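Local coordinates for protein induced by osmotic stress (Scheffersomyces stipitis, PDB 5YWN) that probably catalyses the NADPH-dependent asymmetric reduction of haloketones, as a member of the dihydroflavonol-4-reductase subfamily, at residues A[4-9]-A[75-80]; A[31-36]-A[50-55]. The protein carries 1 engineered substitution. All blocks are in the same frame, centred on the assembly; numbering follows the deposited sequence.

How the contacts relate
Contacts 1 and 2 lie in one parallel sheet, their centres about 11 Å apart. Strands 4-7 and 28-33 are neighbours in it, so contact 1 adjoins contact 2 across the sheet: Val7 O is probably hydrogen-bonded to Ser32 N at 3.0 Å, and Phe6 CE1 packs on Ser32 CB at 3.9 Å. Contact 2 includes the outermost strand on this side, 50-54, whereas contact 1 is buried deeper in the sheet. Both meet NADP where the strands give way to loops, but at different parts of it: the backbone O of Thr80 in contact 1 accepts a bond from a hydroxyl of the nicotinamide ribose, and Arg34 of contact 2 reaches the adenine and the phosphate on the adenine ribose.

Contact 1. Residues A[4-9]-A[75-80]; sequences SVFVSG and TIFLHT. With NAP (NADP nicotinamide-adenine-dinucleotide phosphate), chain B.
Phe6 and Phe77 both turn CG anti to the backbone N (chi1 -162° and -163°), which sends their rings out side by side from one face of the sheet. The ring planes are nearly parallel, 8° apart, but slid so that they barely overlap; Phe6 CD1 comes to 3.3 Å from Phe77 CE2. On the opposite face Val5 CG1 meets Leu78 CD1 at 3.7 Å, beneath helix 13-24. Between the faces runs parallel backbone pairing, with Leu78 N bonded to Phe6 O at 2.7 Å. These are the first and fourth strands of the chain, adjacent at the middle of a Rossmann fold, and toward their C-terminal ends the contact turns polar. Ser8 OG is hydrogen-bonded at the edge of the His79 ring to ND1 (2.8 Å), and accepts a bond from Thr80 N at 2.9 Å; Ala81 N is a further partner. The far side of the imidazole is held too, NE2 bonding to Thr103. Thr80 OG1 donates to Ser8 O at 2.7 Å and accepts from a water that also donates to Gly9 O. Beyond it the nicotinamide-ribose hydroxyl O3D of NADP donates to Thr80 O at 2.6 Å.

Contact 2. Residues A[31-36]-A[50-55]; sequences GSVRSE and FSYEVV. With NAP (NADP nicotinamide-adenine-dinucleotide phosphate), chain B.
Val33 lays CG2 obliquely against the ring of Tyr52, 4.0 Å from CD2. With chi1 at -66° this methyl sits between the backbone N and the carbonyl carbon, and it touches Val54 CG2 as well, at 4.1 Å. Farther back along the same face, Gly31 lies beside the Phe50 ring, where a CB would be tight against CZ. Four backbone hydrogen bonds pair the strands in parallel: Gly31 N to Ser51 O, Glu53 N to Gly31 O, Val33 N to Glu53 O and Val55 N to Val33 O. On the other face Ser32 CB meets Val55 CG2 at 4.2 Å; Ser32 OG, bonded to Gly9 N, shares a water with Val55 O. Glu53 leads away from the contact, its carboxylate in a salt bridge with Lys70 and a hydrogen bond with His71.

Past the strand end Arg34 runs its CG by Val55 O at 3.8 Å, then bends at chi3 (-84°) to bring one guanidinium face over the adenine of NADP, off-centre above C4A. NH1 donates an almost straight bond (168°) to phosphate oxygen O2X at 3.1 Å. A leucine in its place would probably leave that phosphate without its guanidinium mate and the adenine without the flat group lying over it. Lys38 also bonds NADP, from helix 36-46, whose N-cap Ser35 bonds Lys38 N through OG. Strand, helix and strand make a beta-alpha-beta unit of the Rossmann fold, and an arginine just after the second strand, facing the 2'-phosphate, is a familiar feature of NADP-binding sites.

Contact 1. Residues A[4-9]-A[75-80]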
loop_
_atom_site.group_PDB
_atom_site.type_symbol
_atom_site.label_atom_id
_atom_site.label_comp_id
_atom_site.label_asym_id
_atom_site.label_seq_id
_atom_site.Cartn_x
_atom_site.Cartn_y
_atom_site.Cartn_z
ATOM N N SER A 4 17.180 0.357 13.302
ATOM C CA SER A 4 15.805 0.723 13.486
ATOM C C SER A 4 15.131 1.268 12.218
ATOM O O SER A 4 15.666 2.069 11.531
ATOM C CB SER A 4 15.655 1.734 14.612
ATOM O OG SER A 4 15.615 1.114 15.815
ATOM N N VAL A 5 13.928 0.820 11.971
ATOM C CA VAL A 5 13.138 1.283 10.871
ATOM C C VAL A 5 11.925 2.089 11.334
ATOM O O VAL A 5 11.191 1.652 12.122
ATOM C CB VAL A 5 12.699 0.114 9.973
ATOM C CG1 VAL A 5 11.817 0.582 8.858
ATOM C CG2 VAL A 5 13.859 -0.703 9.482
ATOM N N PHE A 6 11.744 3.270 10.792
ATOM C CA PHE A 6 10.569 4.067 11.069
ATOM C C PHE A 6 9.464 3.828 10.033
ATOM O O PHE A 6 9.728 3.856 8.856
ATOM C CB PHE A 6 10.903 5.537 11.154
ATOM C CG PHE A 6 9.870 6.345 11.831
ATOM C CD1 PHE A 6 8.667 6.576 11.249
ATOM C CD2 PHE A 6 10.092 6.845 13.083
ATOM C CE1 PHE A 6 7.725 7.313 11.888
ATOM C CE2 PHE A 6 9.154 7.559 13.739
ATOM C CZ PHE A 6 7.970 7.806 13.143
ATOM N N VAL A 7 8.264 3.555 10.491
ATOM C CA VAL A 7 7.129 3.339 9.615
ATOM C C VAL A 7 5.964 4.262 9.955
ATOM O O VAL A 7 5.342 4.109 10.953
ATOM C CB VAL A 7 6.646 1.883 9.652
ATOM C CG1 VAL A 7 5.463 1.676 8.750
ATOM C CG2 VAL A 7 7.741 0.887 9.377
ATOM N N SER A 8 5.672 5.202 9.085
ATOM C CA SER A 8 4.530 6.059 9.249
ATOM C C SER A 8 3.205 5.315 9.025
ATOM O O SER A 8 3.163 4.408 8.291
ATOM C CB SER A 8 4.632 7.294 8.378
ATOM O OG SER A 8 4.400 7.032 7.057
ATOM N N GLY A 9 2.154 5.744 9.676
ATOM C CA GLY A 9 0.886 5.058 9.598
ATOM C C GLY A 9 0.904 3.587 9.950
ATOM O O GLY A 9 0.493 2.784 9.202
ATOM N N THR A 75 17.598 4.625 11.083
ATOM C CA THR A 75 18.289 4.963 9.864
ATOM C C THR A 75 17.514 4.741 8.532
ATOM O O THR A 75 18.026 4.972 7.516
ATOM C CB THR A 75 19.620 4.257 9.785
ATOM O OG1 THR A 75 19.405 2.892 9.624
ATOM C CG2 THR A 75 20.479 4.519 11.013
ATOM N N ILE A 76 16.312 4.219 8.627
ATOM C CA ILE A 76 15.394 3.969 7.523
ATOM C C ILE A 76 14.005 4.555 7.798
ATOM O O ILE A 76 13.492 4.399 8.855
ATOM C CB ILE A 76 15.238 2.458 7.239
ATOM C CG1 ILE A 76 16.583 1.760 7.221
ATOM C CG2 ILE A 76 14.429 2.204 5.996
ATOM C CD1 ILE A 76 17.384 1.989 5.981
ATOM N N PHE A 77 13.424 5.233 6.826
ATOM C CA PHE A 77 12.077 5.754 6.957
ATOM C C PHE A 77 11.179 5.229 5.856
ATOM O O PHE A 77 11.423 5.469 4.729
ATOM C CB PHE A 77 12.064 7.266 6.988
ATOM C CG PHE A 77 10.797 7.879 7.511
ATOM C CD1 PHE A 77 9.637 7.826 6.801
ATOM C CD2 PHE A 77 10.779 8.507 8.735
ATOM C CE1 PHE A 77 8.489 8.393 7.288
ATOM C CE2 PHE A 77 9.633 9.055 9.243
ATOM C CZ PHE A 77 8.490 9.009 8.514
ATOM N N LEU A 78 10.132 4.542 6.224
ATOM C CA LEU A 78 9.112 4.152 5.293
ATOM C C LEU A 78 7.841 4.975 5.518
ATOM O O LEU A 78 7.144 4.808 6.489
ATOM C CB LEU A 78 8.873 2.686 5.396
ATOM C CG LEU A 78 10.092 1.795 5.582
ATOM C CD1 LEU A 78 9.753 0.363 5.816
ATOM C CD2 LEU A 78 11.015 1.908 4.416
ATOM N N HIS A 79 7.583 5.872 4.595
ATOM C CA HIS A 79 6.413 6.704 4.618
ATOM C C HIS A 79 5.237 6.059 3.883
ATOM O O HIS A 79 5.156 6.077 2.691
ATOM C CB HIS A 79 6.738 8.055 4.026
ATOM C CG HIS A 79 5.612 9.033 4.090
ATOM N ND1 HIS A 79 4.748 9.098 5.141
ATOM C CD2 HIS A 79 5.218 9.989 3.230
ATOM C CE1 HIS A 79 3.877 10.053 4.931
ATOM N NE2 HIS A 79 4.145 10.612 3.781
ATOM N N THR A 80 4.360 5.462 4.644
ATOM C CA THR A 80 3.220 4.753 4.103
ATOM C C THR A 80 1.840 5.380 4.359
ATOM O O THR A 80 0.923 5.111 3.672
ATOM C CB THR A 80 3.179 3.288 4.593
ATOM O OG1 THR A 80 2.673 3.241 5.898
ATOM C CG2 THR A 80 4.525 2.629 4.579
HETATM P PA NAP B . -5.303 1.896 5.003
HETATM O O1A NAP B . -5.359 0.447 5.422
HETATM O O2A NAP B . -6.481 2.803 5.270
HETATM O O5B NAP B . -3.995 2.561 5.665
HETATM C C5B NAP B . -3.905 3.975 5.826
HETATM C C4B NAP B . -3.227 4.300 7.152
HETATM O O4B NAP B . -2.660 5.614 7.103
HETATM C C3B NAP B . -4.213 4.261 8.309
HETATM O O3B NAP B . -3.836 3.263 9.263
HETATM C C2B NAP B . -4.189 5.640 8.936
HETATM O O2B NAP B . -3.797 5.567 10.304
HETATM C C1B NAP B . -3.188 6.456 8.132
HETATM N N9A NAP B . -3.860 7.636 7.530
HETATM C C8A NAP B . -4.828 7.594 6.594
HETATM N N7A NAP B . -5.224 8.850 6.260
HETATM C C5A NAP B . -4.502 9.718 6.991
HETATM C C6A NAP B . -4.417 11.190 7.129
HETATM N N6A NAP B . -5.209 12.010 6.397
HETATM N N1A NAP B . -3.523 11.687 8.012
HETATM C C2A NAP B . -2.725 10.891 8.750
HETATM N N3A NAP B . -2.755 9.549 8.670
HETATM C C4A NAP B . -3.603 8.912 7.827
HETATM O O3 NAP B . -4.969 1.953 3.429
HETATM P PN NAP B . -4.050 0.822 2.748
HETATM O O1N NAP B . -4.877 0.101 1.711
HETATM O O2N NAP B . -3.370 0.039 3.847
HETATM O O5D NAP B . -2.930 1.691 1.983
HETATM C C5D NAP B . -1.615 1.812 2.521
HETATM C C4D NAP B . -0.776 2.726 1.636
HETATM O O4D NAP B . -0.406 2.044 0.433
HETATM C C3D NAP B . -1.535 3.984 1.244
HETATM O O3D NAP B . -0.892 5.149 1.772
HETATM C C2D NAP B . -1.546 4.018 -0.271
HETATM O O2D NAP B . -0.931 5.216 -0.757
HETATM C C1D NAP B . -0.774 2.791 -0.731
HETATM N N1N NAP B . -1.605 1.976 -1.622
HETATM C C2N NAP B . -2.362 0.996 -1.112
HETATM C C3N NAP B . -3.158 0.212 -1.940
HETATM C C7N NAP B . -4.002 -0.884 -1.360
HETATM O O7N NAP B . -4.873 -1.394 -2.046
HETATM N N7N NAP B . -3.777 -1.274 -0.106
HETATM C C4N NAP B . -3.164 0.452 -3.306
HETATM C C5N NAP B . -2.373 1.474 -3.809
HETATM C C6N NAP B . -1.595 2.227 -2.938
HETATM P P2B NAP B . -4.900 5.390 11.462
HETATM O O1X NAP B . -4.255 6.012 12.678
HETATM O O2X NAP B . -6.100 6.143 10.940
HETATM O O3X NAP B . -5.095 3.896 11.556
HETATM O O HOH W 1 -0.010 3.119 6.461
#

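Contact 2. Residues A[31-36]-A[50-55]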
loop_
_atom_site.group_PDB
_atom_site.type_symbol
_atom_site.label_atom_id
_atom_site.label_comp_id
_atom_site.label_asym_id
_atom_site.label_seq_id
_atom_site.Cartn_x
_atom_site.Cartn_y
_atom_site.Cartn_z
ATOM N N GLY A 31 6.891 3.023 14.873
ATOM C CA GLY A 31 5.730 3.347 14.113
ATOM C C GLY A 31 5.056 4.633 14.495
ATOM O O GLY A 31 4.978 4.929 15.624
ATOM N N SER A 32 4.594 5.397 13.526
ATOM C CA SER A 32 3.719 6.529 13.793
ATOM C C SER A 32 2.223 6.171 13.833
ATOM O O SER A 32 1.729 5.450 13.028
ATOM C CB SER A 32 3.966 7.738 12.904
ATOM O OG SER A 32 3.376 7.656 11.682
ATOM N N VAL A 33 1.544 6.719 14.797
ATOM C CA VAL A 33 0.140 6.512 14.972
ATOM C C VAL A 33 -0.577 7.810 15.296
ATOM O O VAL A 33 -0.003 8.674 15.822
ATOM C CB VAL A 33 -0.142 5.500 16.073
ATOM C CG1 VAL A 33 0.343 4.123 15.730
ATOM C CG2 VAL A 33 0.363 5.966 17.413
ATOM N N ARG A 34 -1.842 7.905 14.968
ATOM C CA ARG A 34 -2.604 9.095 15.251
ATOM C C ARG A 34 -3.160 9.179 16.662
ATOM O O ARG A 34 -3.662 10.174 17.029
ATOM C CB ARG A 34 -3.686 9.369 14.199
ATOM C CG ARG A 34 -3.181 9.743 12.830
ATOM C CD ARG A 34 -4.208 10.450 11.994
ATOM N NE ARG A 34 -5.099 9.548 11.326
ATOM C CZ ARG A 34 -6.127 9.905 10.581
ATOM N NH1 ARG A 34 -6.871 8.980 10.049
ATOM N NH2 ARG A 34 -6.414 11.166 10.391
ATOM N N SER A 35 -3.073 8.119 17.424
ATOM C CA SER A 35 -3.454 8.154 18.806
ATOM C C SER A 35 -2.644 7.231 19.707
ATOM O O SER A 35 -2.153 6.227 19.299
ATOM C CB SER A 35 -4.928 7.832 18.966
ATOM O OG SER A 35 -5.138 6.465 19.045
ATOM N N GLU A 36 -2.646 7.566 20.974
ATOM C CA GLU A 36 -1.956 6.791 21.940
ATOM C C GLU A 36 -2.484 5.364 22.012
ATOM O O GLU A 36 -1.742 4.480 21.977
ATOM C CB GLU A 36 -2.086 7.497 23.280
ATOM C CG GLU A 36 -1.368 6.899 24.432
ATOM C CD GLU A 36 0.093 6.629 24.218
ATOM O OE1 GLU A 36 0.816 7.471 23.742
ATOM O OE2 GLU A 36 0.524 5.539 24.591
ATOM N N PHE A 50 9.121 -3.242 18.972
ATOM C CA PHE A 50 8.288 -2.248 18.389
ATOM C C PHE A 50 8.010 -1.091 19.330
ATOM O O PHE A 50 7.555 -1.279 20.411
ATOM C CB PHE A 50 6.947 -2.820 17.969
ATOM C CG PHE A 50 5.999 -1.796 17.428
ATOM C CD1 PHE A 50 6.059 -1.421 16.129
ATOM C CD2 PHE A 50 5.088 -1.205 18.224
ATOM C CE1 PHE A 50 5.220 -0.484 15.622
ATOM C CE2 PHE A 50 4.243 -0.243 17.733
ATOM C CZ PHE A 50 4.302 0.111 16.422
ATOM N N SER A 51 8.225 0.106 18.862
ATOM C CA SER A 51 7.818 1.277 19.579
ATOM C C SER A 51 7.076 2.271 18.696
ATOM O O SER A 51 7.109 2.154 17.539
ATOM C CB SER A 51 8.950 1.881 20.373
ATOM O OG SER A 51 10.014 2.236 19.602
ATOM N N TYR A 52 6.351 3.183 19.302
ATOM C CA TYR A 52 5.525 4.107 18.590
ATOM C C TYR A 52 5.657 5.550 19.055
ATOM O O TYR A 52 6.039 5.810 20.162
ATOM C CB TYR A 52 4.059 3.675 18.639
ATOM C CG TYR A 52 3.432 3.717 20.005
ATOM C CD1 TYR A 52 3.571 2.682 20.874
ATOM C CD2 TYR A 52 2.728 4.788 20.412
ATOM C CE1 TYR A 52 3.018 2.724 22.107
ATOM C CE2 TYR A 52 2.189 4.838 21.636
ATOM C CZ TYR A 52 2.335 3.799 22.464
ATOM O OH TYR A 52 1.785 3.886 23.652
ATOM N N GLU A 53 5.328 6.461 18.164
ATOM C CA GLU A 53 5.161 7.848 18.484
ATOM C C GLU A 53 3.867 8.352 17.889
ATOM O O GLU A 53 3.497 7.972 16.814
ATOM C CB GLU A 53 6.320 8.707 17.992
ATOM C CG GLU A 53 7.652 8.375 18.571
ATOM C CD GLU A 53 7.740 8.589 20.057
ATOM O OE1 GLU A 53 7.068 9.451 20.572
ATOM O OE2 GLU A 53 8.488 7.902 20.707
ATOM N N VAL A 54 3.218 9.236 18.599
ATOM C CA VAL A 54 1.988 9.792 18.155
ATOM C C VAL A 54 2.209 11.034 17.334
ATOM O O VAL A 54 2.685 11.991 17.818
ATOM C CB VAL A 54 1.092 10.150 19.333
ATOM C CG1 VAL A 54 -0.176 10.787 18.882
ATOM C CG2 VAL A 54 0.796 8.959 20.178
ATOM N N VAL A 55 1.831 10.959 16.080
ATOM C CA VAL A 55 1.839 12.072 15.158
ATOM C C VAL A 55 0.458 12.241 14.569
ATOM O O VAL A 55 0.086 11.580 13.649
ATOM C CB VAL A 55 2.868 11.865 14.048
ATOM C CG1 VAL A 55 2.917 13.022 13.089
ATOM C CG2 VAL A 55 4.221 11.532 14.619
HETATM P PA NAP B . -5.303 1.896 5.003
HETATM O O1A NAP B . -5.359 0.447 5.422
HETATM O O2A NAP B . -6.481 2.803 5.270
HETATM O O5B NAP B . -3.995 2.561 5.665
HETATM C C5B NAP B . -3.905 3.975 5.826
HETATM C C4B NAP B . -3.227 4.300 7.152
HETATM O O4B NAP B . -2.660 5.614 7.103
HETATM C C3B NAP B . -4.213 4.261 8.309
HETATM O O3B NAP B . -3.836 3.263 9.263
HETATM C C2B NAP B . -4.189 5.640 8.936
HETATM O O2B NAP B . -3.797 5.567 10.304
HETATM C C1B NAP B . -3.188 6.456 8.132
HETATM N N9A NAP B . -3.860 7.636 7.530
HETATM C C8A NAP B . -4.828 7.594 6.594
HETATM N N7A NAP B . -5.224 8.850 6.260
HETATM C C5A NAP B . -4.502 9.718 6.991
HETATM C C6A NAP B . -4.417 11.190 7.129
HETATM N N6A NAP B . -5.209 12.010 6.397
HETATM N N1A NAP B . -3.523 11.687 8.012
HETATM C C2A NAP B . -2.725 10.891 8.750
HETATM N N3A NAP B . -2.755 9.549 8.670
HETATM C C4A NAP B . -3.603 8.912 7.827
HETATM O O3 NAP B . -4.969 1.953 3.429
HETATM P PN NAP B . -4.050 0.822 2.748
HETATM O O1N NAP B . -4.877 0.101 1.711
HETATM O O2N NAP B . -3.370 0.039 3.847
HETATM O O5D NAP B . -2.930 1.691 1.983
HETATM C C5D NAP B . -1.615 1.812 2.521
HETATM C C4D NAP B . -0.776 2.726 1.636
HETATM O O4D NAP B . -0.406 2.044 0.433
HETATM C C3D NAP B . -1.535 3.984 1.244
HETATM O O3D NAP B . -0.892 5.149 1.772
HETATM C C2D NAP B . -1.546 4.018 -0.271
HETATM O O2D NAP B . -0.931 5.216 -0.757
HETATM C C1D NAP B . -0.774 2.791 -0.731
HETATM N N1N NAP B . -1.605 1.976 -1.622
HETATM C C2N NAP B . -2.362 0.996 -1.112
HETATM C C3N NAP B . -3.158 0.212 -1.940
HETATM C C7N NAP B . -4.002 -0.884 -1.360
HETATM O O7N NAP B . -4.873 -1.394 -2.046
HETATM N N7N NAP B . -3.777 -1.274 -0.106
HETATM C C4N NAP B . -3.164 0.452 -3.306
HETATM C C5N NAP B . -2.373 1.474 -3.809
HETATM C C6N NAP B . -1.595 2.227 -2.938
HETATM P P2B NAP B . -4.900 5.390 11.462
HETATM O O1X NAP B . -4.255 6.012 12.678
HETATM O O2X NAP B . -6.100 6.143 10.940
HETATM O O3X NAP B . -5.095 3.896 11.556
HETATM O O HOH W 2 0.912 9.033 12.208
#